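Local atomic coordinates of nitric oxide dioxygenase (Rhodothermus marinus DSM 4252, PDB entry 6WK3), a protein that binds heme in a globin fold, probably acts in nature as a nitric oxide dioxygenase, and in this engineered form serves as a carbene transferase. Residues 61-71 / 122-130. The protein carries 1 engineered substitution. Numbering follows the deposited sequence.
Sequences LLAYARSIDNP and WKEAYDFLA. With HEM (protoporphyrin IX containing Fe), chain E.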
loop_
_atom_site.group_PDB
_atom_site.type_symbol
_atom_site.label_atom_id
_atom_site.label_comp_id
_atom_site.label_asym_id
_atom_site.label_seq_id
_atom_site.Cartn_x
_atom_site.Cartn_y
_atom_site.Cartn_z
ATOM N N LEU A 61 9.122 -14.679 2.296
ATOM C CA LEU A 61 10.345 -15.480 2.297
ATOM C C LEU A 61 10.044 -16.929 1.931
ATOM O O LEU A 61 10.703 -17.512 1.063
ATOM C CB LEU A 61 11.031 -15.401 3.659
ATOM C CG LEU A 61 11.666 -14.060 4.019
ATOM C CD1 LEU A 61 12.228 -14.134 5.432
ATOM C CD2 LEU A 61 12.743 -13.651 3.022
ATOM N N LEU A 62 9.029 -17.514 2.569
ATOM C CA LEU A 62 8.639 -18.885 2.259
ATOM C C LEU A 62 8.233 -19.030 0.794
ATOM O O LEU A 62 8.714 -19.923 0.090
ATOM C CB LEU A 62 7.500 -19.317 3.178
ATOM C CG LEU A 62 7.113 -20.792 3.141
ATOM C CD1 LEU A 62 8.346 -21.678 3.235
ATOM C CD2 LEU A 62 6.147 -21.088 4.274
ATOM N N ALA A 63 7.345 -18.154 0.316
ATOM C CA ALA A 63 6.888 -18.253 -1.066
ATOM C C ALA A 63 8.042 -18.061 -2.044
ATOM O O ALA A 63 8.143 -18.775 -3.045
ATOM C CB ALA A 63 5.778 -17.231 -1.330
ATOM N N TYR A 64 8.928 -17.107 -1.759
ATOM C CA TYR A 64 10.070 -16.849 -2.629
ATOM C C TYR A 64 10.996 -18.053 -2.696
ATOM O O TYR A 64 11.504 -18.399 -3.767
ATOM C CB TYR A 64 10.822 -15.622 -2.118
ATOM C CG TYR A 64 12.008 -15.184 -2.945
ATOM C CD1 TYR A 64 11.952 -15.163 -4.337
ATOM C CD2 TYR A 64 13.177 -14.762 -2.329
ATOM C CE1 TYR A 64 13.042 -14.732 -5.086
ATOM C CE2 TYR A 64 14.262 -14.338 -3.062
ATOM C CZ TYR A 64 14.192 -14.323 -4.436
ATOM O OH TYR A 64 15.283 -13.893 -5.150
ATOM N N ALA A 65 11.236 -18.702 -1.557
ATOM C CA ALA A 65 12.078 -19.890 -1.551
ATOM C C ALA A 65 11.402 -21.046 -2.280
ATOM O O ALA A 65 12.069 -21.837 -2.951
ATOM C CB ALA A 65 12.430 -20.270 -0.112
ATOM N N ARG A 66 10.075 -21.149 -2.172
ATOM C CA ARG A 66 9.333 -22.187 -2.882
ATOM C C ARG A 66 9.292 -21.947 -4.387
ATOM O O ARG A 66 8.929 -22.855 -5.139
ATOM C CB ARG A 66 7.897 -22.262 -2.362
ATOM C CG ARG A 66 7.724 -22.805 -0.954
ATOM C CD ARG A 66 6.337 -23.405 -0.819
ATOM N NE ARG A 66 5.827 -23.391 0.546
ATOM C CZ ARG A 66 5.835 -24.445 1.354
ATOM N NH1 ARG A 66 6.337 -25.602 0.937
ATOM N NH2 ARG A 66 5.341 -24.345 2.581
ATOM N N SER A 67 9.628 -20.744 -4.839
ATOM C CA SER A 67 9.500 -20.378 -6.240
ATOM C C SER A 67 10.793 -19.765 -6.755
ATOM O O SER A 67 10.775 -18.933 -7.662
ATOM C CB SER A 67 8.325 -19.421 -6.439
ATOM O OG SER A 67 8.360 -18.816 -7.720
ATOM N N ILE A 68 11.925 -20.166 -6.173
ATOM C CA ILE A 68 13.206 -19.598 -6.565
ATOM C C ILE A 68 13.599 -20.011 -7.982
ATOM O O ILE A 68 14.399 -19.318 -8.620
ATOM C CB ILE A 68 14.284 -19.984 -5.531
ATOM C CG1 ILE A 68 15.540 -19.126 -5.696
ATOM C CG2 ILE A 68 14.626 -21.459 -5.628
ATOM C CD1 ILE A 68 15.296 -17.646 -5.547
ATOM N N ASP A 69 13.044 -21.111 -8.506
ATOM C CA ASP A 69 13.319 -21.488 -9.893
ATOM C C ASP A 69 12.488 -20.687 -10.889
ATOM O O ASP A 69 12.910 -20.516 -12.039
ATOM C CB ASP A 69 13.068 -22.983 -10.109
ATOM C CG ASP A 69 14.047 -23.865 -9.342
ATOM O OD1 ASP A 69 15.203 -23.442 -9.109
ATOM O OD2 ASP A 69 13.649 -24.987 -8.965
ATOM N N ASN A 70 11.314 -20.203 -10.487
ATOM C CA ASN A 70 10.467 -19.370 -11.341
ATOM C C ASN A 70 10.040 -18.138 -10.553
ATOM O O ASN A 70 8.930 -18.086 -10.005
ATOM C CB ASN A 70 9.257 -20.152 -11.857
ATOM C CG ASN A 70 8.376 -19.325 -12.781
ATOM O OD1 ASN A 70 8.731 -18.207 -13.166
ATOM N ND2 ASN A 70 7.220 -19.875 -13.143
ATOM N N PRO A 71 10.895 -17.115 -10.491
ATOM C CA PRO A 71 10.504 -15.889 -9.781
ATOM C C PRO A 71 9.346 -15.152 -10.432
ATOM O O PRO A 71 8.629 -14.425 -9.736
ATOM C CB PRO A 71 11.789 -15.048 -9.801
ATOM C CG PRO A 71 12.890 -16.027 -10.061
ATOM C CD PRO A 71 12.290 -17.063 -10.955
ATOM N N TRP A 122 21.528 -17.060 0.194
ATOM C CA TRP A 122 20.451 -16.140 0.543
ATOM C C TRP A 122 20.823 -14.698 0.241
ATOM O O TRP A 122 19.946 -13.896 -0.093
ATOM C CB TRP A 122 20.061 -16.308 2.012
ATOM C CG TRP A 122 18.993 -17.335 2.154
ATOM C CD1 TRP A 122 19.145 -18.629 2.564
ATOM C CD2 TRP A 122 17.605 -17.172 1.836
ATOM N NE1 TRP A 122 17.931 -19.276 2.535
ATOM C CE2 TRP A 122 16.972 -18.404 2.093
ATOM C CE3 TRP A 122 16.835 -16.100 1.368
ATOM C CZ2 TRP A 122 15.605 -18.594 1.898
ATOM C CZ3 TRP A 122 15.476 -16.289 1.174
ATOM C CH2 TRP A 122 14.874 -17.526 1.439
ATOM N N LYS A 123 22.108 -14.351 0.337
ATOM C CA LYS A 123 22.536 -13.019 -0.078
ATOM C C LYS A 123 22.247 -12.794 -1.554
ATOM O O LYS A 123 21.729 -11.739 -1.938
ATOM C CB LYS A 123 24.023 -12.824 0.213
ATOM C CG LYS A 123 24.529 -11.429 -0.101
ATOM C CD LYS A 123 25.992 -11.271 0.272
ATOM C CE LYS A 123 26.398 -9.806 0.302
ATOM N NZ LYS A 123 26.200 -9.151 -1.024
ATOM N N GLU A 124 22.563 -13.780 -2.396
ATOM C CA GLU A 124 22.285 -13.648 -3.821
ATOM C C GLU A 124 20.786 -13.617 -4.089
ATOM O O GLU A 124 20.311 -12.808 -4.895
ATOM C CB GLU A 124 22.947 -14.786 -4.597
ATOM N N ALA A 125 20.023 -14.489 -3.427
ATOM C CA ALA A 125 18.574 -14.461 -3.589
ATOM C C ALA A 125 17.992 -13.150 -3.085
ATOM O O ALA A 125 17.018 -12.643 -3.650
ATOM C CB ALA A 125 17.938 -15.644 -2.862
ATOM N N TYR A 126 18.583 -12.582 -2.035
ATOM C CA TYR A 126 18.142 -11.279 -1.557
ATOM C C TYR A 126 18.505 -10.185 -2.551
ATOM O O TYR A 126 17.681 -9.316 -2.856
ATOM C CB TYR A 126 18.752 -10.981 -0.185
ATOM C CG TYR A 126 18.359 -9.624 0.345
ATOM C CD1 TYR A 126 19.099 -8.488 0.030
ATOM C CD2 TYR A 126 17.233 -9.473 1.140
ATOM C CE1 TYR A 126 18.726 -7.247 0.489
ATOM C CE2 TYR A 126 16.858 -8.236 1.615
ATOM C CZ TYR A 126 17.608 -7.128 1.290
ATOM O OH TYR A 126 17.237 -5.893 1.765
ATOM N N ASP A 127 19.745 -10.203 -3.051
ATOM C CA ASP A 127 20.199 -9.153 -3.960
ATOM C C ASP A 127 19.388 -9.145 -5.245
ATOM O O ASP A 127 19.134 -8.082 -5.822
ATOM C CB ASP A 127 21.684 -9.328 -4.276
ATOM C CG ASP A 127 22.570 -9.061 -3.071
ATOM O OD1 ASP A 127 22.091 -8.430 -2.100
ATOM O OD2 ASP A 127 23.745 -9.486 -3.096
ATOM N N PHE A 128 18.985 -10.322 -5.720
ATOM C CA PHE A 128 18.110 -10.378 -6.883
ATOM C C PHE A 128 16.784 -9.695 -6.584
ATOM O O PHE A 128 16.355 -8.792 -7.312
ATOM C CB PHE A 128 17.891 -11.834 -7.300
ATOM C CG PHE A 128 16.876 -12.009 -8.407
ATOM C CD1 PHE A 128 17.256 -11.907 -9.740
ATOM C CD2 PHE A 128 15.545 -12.275 -8.113
ATOM C CE1 PHE A 128 16.327 -12.062 -10.754
ATOM C CE2 PHE A 128 14.613 -12.437 -9.124
ATOM C CZ PHE A 128 15.006 -12.332 -10.449
ATOM N N LEU A 129 16.125 -10.110 -5.502
ATOM C CA LEU A 129 14.827 -9.543 -5.161
ATOM C C LEU A 129 14.942 -8.060 -4.824
ATOM O O LEU A 129 14.072 -7.265 -5.195
ATOM C CB LEU A 129 14.217 -10.321 -3.997
ATOM C CG LEU A 129 12.733 -10.113 -3.715
ATOM C CD1 LEU A 129 11.914 -10.132 -5.006
ATOM C CD2 LEU A 129 12.260 -11.182 -2.753
ATOM N N ALA A 130 16.021 -7.666 -4.145
ATOM C CA ALA A 130 16.225 -6.259 -3.807
ATOM C C ALA A 130 16.387 -5.401 -5.056
ATOM O O ALA A 130 15.807 -4.313 -5.150
ATOM C CB ALA A 130 17.446 -6.106 -2.901
HETATM C CHA HEM E . 6.282 -4.211 3.462
HETATM C CHB HEM E . 9.095 -7.781 1.728
HETATM C CHC HEM E . 12.784 -4.648 1.813
HETATM C CHD HEM E . 10.270 -1.860 4.900
HETATM C C1A HEM E . 6.693 -5.418 2.932
HETATM C C2A HEM E . 5.846 -6.536 2.579
HETATM C C3A HEM E . 6.617 -7.519 2.108
HETATM C C4A HEM E . 7.989 -7.067 2.135
HETATM C CMA HEM E . 6.134 -8.899 1.618
HETATM C CAA HEM E . 4.314 -6.585 2.722
HETATM C CBA HEM E . 3.699 -6.068 1.426
HETATM C CGA HEM E . 2.209 -6.281 1.455
HETATM O O1A HEM E . 1.473 -5.332 1.821
HETATM O O2A HEM E . 1.752 -7.401 1.112
HETATM C C1B HEM E . 10.347 -7.236 1.538
HETATM C C2B HEM E . 11.482 -7.865 0.893
HETATM C C3B HEM E . 12.510 -6.997 0.929
HETATM C C4B HEM E . 12.047 -5.789 1.585
HETATM C CMB HEM E . 11.450 -9.295 0.314
HETATM C CAB HEM E . 13.944 -7.146 0.366
HETATM C CBB HEM E . 14.275 -8.014 -0.591
HETATM C C1C HEM E . 12.452 -3.627 2.682
HETATM C C2C HEM E . 13.301 -2.523 3.062
HETATM C C3C HEM E . 12.632 -1.755 3.925
HETATM C C4C HEM E . 11.307 -2.325 4.113
HETATM C CMC HEM E . 14.744 -2.291 2.567
HETATM C CAC HEM E . 13.220 -0.473 4.555
HETATM C CBC HEM E . 12.808 -0.048 5.748
HETATM C C1D HEM E . 8.934 -2.154 4.700
HETATM C C2D HEM E . 7.770 -1.391 5.111
HETATM C C3D HEM E . 6.673 -2.058 4.711
HETATM C C4D HEM E . 7.099 -3.255 4.029
HETATM C CMD HEM E . 7.817 -0.053 5.883
HETATM C CAD HEM E . 5.187 -1.681 4.904
HETATM C CBD HEM E . 4.807 -0.543 3.966
HETATM C CGD HEM E . 3.310 -0.469 3.793
HETATM O O1D HEM E . 2.620 -1.512 3.960
HETATM O O2D HEM E . 2.810 0.641 3.466
HETATM N NA HEM E . 7.994 -5.781 2.647
HETATM N NB HEM E . 10.730 -5.974 1.941
HETATM N NC HEM E . 11.248 -3.470 3.344
HETATM N ND HEM E . 8.475 -3.277 4.048
HETATM FE FE HEM E . 9.635 -4.672 3.097
#
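Helical segments 61-66 and 122-130 run nearly perpendicular, at 102°, their axes 12.0 Å apart at closest approach, a separation bridged by large side chains. Tyr64 spans it: with CG anti to the backbone N (chi1 -178°), its ring reaches across and OH donates to Ala125 O at 2.6 Å. This carbonyl also accepts the helical bond from Leu129 N, and the phenol meets it at a C=O...O angle of 126°. Leu129 lays CD2 over one face of the tyrosine ring, 3.8 Å from its centroid, a CH-pi contact; the same methyl touches heme CMB at 3.7 Å, linking Tyr64 to the pocket wall. A phenylalanine in place of Tyr64 would probably leave Ala125 O with its helical donor alone and the two helices without the bond that ties them here. On one flank Ala65 CB rests 4.0 Å from Trp122 CH2, with Leu61 CD2 against the same indole; on the other, Pro71 CB meets Phe128 CE2 at 3.9 Å. Within the globin fold, Val14 of helix 8-16 touches Ala65, Ile68 and Ala125, Leu21 of helix 18-39 packs on Ala65 and Trp122, and Leu6 lies against Pro71 and Phe128.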